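Local coordinates for 190aa long hypothetical protein (Pyrococcus horikoshii, PDB 2DDZ) that is of unknown function but assembles into a hexamer and belongs to a family, DUF366, grouped with the class II tRNA synthetase clan, at residues 50-55 with 124-129. Sequence-based numbering, arbitrary orientation.
Sequences EMVDIE and IATVSP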
# COMPACT_ATOMS: atom_id res chain seq x y z
N GLU E 50 23.33 15.42 -2.19
CA GLU E 50 22.33 15.27 -1.14
C GLU E 50 21.05 16.05 -1.48
O GLU E 50 20.06 15.96 -0.75
CB GLU E 50 22.89 15.76 0.19
CG GLU E 50 24.10 14.98 0.71
CD GLU E 50 23.76 13.55 1.13
OE1 GLU E 50 22.59 13.28 1.47
OE2 GLU E 50 24.68 12.71 1.15
N MET E 51 21.08 16.81 -2.57
CA MET E 51 19.92 17.60 -2.97
C MET E 51 18.75 16.69 -3.37
O MET E 51 18.92 15.75 -4.14
CB MET E 51 20.27 18.52 -4.14
CG MET E 51 21.12 19.73 -3.77
SD MET E 51 21.28 20.89 -5.09
CE MET E 51 19.98 21.82 -4.73
N VAL E 52 17.57 16.98 -2.84
CA VAL E 52 16.39 16.17 -3.12
C VAL E 52 15.49 16.76 -4.21
O VAL E 52 14.92 16.02 -5.01
CB VAL E 52 15.55 15.95 -1.83
CG1 VAL E 52 14.21 15.33 -2.17
CG2 VAL E 52 16.33 15.02 -0.87
N ASP E 53 15.36 18.08 -4.24
CA ASP E 53 14.53 18.73 -5.24
C ASP E 53 15.23 18.65 -6.61
O ASP E 53 16.21 19.35 -6.85
CB ASP E 53 14.29 20.20 -4.87
CG ASP E 53 13.16 20.83 -5.67
OD1 ASP E 53 12.87 20.36 -6.79
OD2 ASP E 53 12.57 21.82 -5.19
N ILE E 54 14.71 17.79 -7.49
CA ILE E 54 15.27 17.62 -8.81
C ILE E 54 15.31 18.95 -9.56
O ILE E 54 16.21 19.18 -10.37
CB ILE E 54 14.46 16.61 -9.66
CG1 ILE E 54 14.58 15.21 -9.06
CG2 ILE E 54 15.01 16.56 -11.09
CD1 ILE E 54 16.01 14.81 -8.84
N GLU E 55 14.32 19.80 -9.32
CA GLU E 55 14.28 21.11 -9.97
C GLU E 55 15.50 21.96 -9.53
O GLU E 55 16.02 22.75 -10.32
CB GLU E 55 12.99 21.86 -9.62
CG GLU E 55 12.86 23.22 -10.29
CD GLU E 55 11.55 23.93 -9.95
OE1 GLU E 55 10.72 23.35 -9.21
OE2 GLU E 55 11.34 25.07 -10.42
N ILE E 124 11.63 20.70 2.02
CA ILE E 124 11.53 19.62 1.07
C ILE E 124 10.92 18.42 1.76
O ILE E 124 11.14 18.19 2.95
CB ILE E 124 12.93 19.28 0.47
CG1 ILE E 124 12.74 18.77 -0.97
CG2 ILE E 124 13.67 18.26 1.33
CD1 ILE E 124 12.02 17.45 -1.03
N ALA E 125 10.10 17.68 1.01
CA ALA E 125 9.43 16.49 1.53
C ALA E 125 9.65 15.33 0.58
O ALA E 125 9.51 15.49 -0.63
CB ALA E 125 7.95 16.74 1.68
N THR E 126 9.97 14.17 1.11
CA THR E 126 10.18 13.02 0.26
C THR E 126 10.05 11.71 1.03
O THR E 126 9.57 11.70 2.16
CB THR E 126 11.57 13.07 -0.45
OG1 THR E 126 11.67 11.99 -1.38
CG2 THR E 126 12.71 12.97 0.55
N VAL E 127 10.43 10.61 0.42
CA VAL E 127 10.32 9.33 1.11
C VAL E 127 11.55 8.49 0.87
O VAL E 127 12.35 8.77 -0.03
CB VAL E 127 9.09 8.49 0.61
CG1 VAL E 127 7.81 9.31 0.72
CG2 VAL E 127 9.32 8.02 -0.81
N SER E 128 11.67 7.46 1.71
CA SER E 128 12.74 6.48 1.64
C SER E 128 11.96 5.16 1.54
O SER E 128 10.75 5.15 1.71
CB SER E 128 13.58 6.49 2.92
OG SER E 128 12.85 5.94 3.99
N PRO E 129 12.64 4.04 1.28
CA PRO E 129 11.86 2.81 1.20
C PRO E 129 11.05 2.50 2.46
O PRO E 129 10.06 1.78 2.38
CB PRO E 129 12.92 1.75 0.92
CG PRO E 129 13.97 2.52 0.13
CD PRO E 129 14.05 3.80 0.93
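V52 meets I124 and T126 mainly through its CG1 methyl, with CB also against I124; the two partners send their side chains from the same side of strand 118-128. CG1 of V52 lies 3.3 Å from CD1 of I124, tighter than a relaxed methyl-methyl contact, and the two side chains pass at a slant. The same methyl also meets T126 tip to tip, with V52 CG1 3.9 Å from T126 CB and equally far from its CG2. The torsions account for this: V52 carries CG1 anti to its backbone nitrogen (chi1 170°), and I124 has a chi1 of -149°, away from a staggered value, as it swings CG1 and CD1 against the valine. A looser touch follows at D53, whose backbone N stands 4.2 Å from I124 CG1, with its CB slightly farther off. With I124 cut back to an alanine, V52 CG1 would probably lose its tightest neighbour and a gap would open between the loop and the strand.

No hydrogen bond crosses between 50-55 and 124-129; the polar groups look elsewhere. D53 is the N-cap of helix 54-59, its OD1 accepting from E55 N at 3.0 Å, a bent bond (133°) that arrives from above the carboxylate plane. T126 OG1 bonds R187 O of the second subunit, while the T126 backbone pairs with K133 on the neighbouring strand 131-139.

Around the junction, V189 and V186 of the second subunit pack on V52 and I124 respectively. The contact is therefore almost wholly aliphatic: a small patch seats the loop leading into helix 54-59 on the sheet, and the second subunit's C-terminal tail adds to it at an interface of the hexamer.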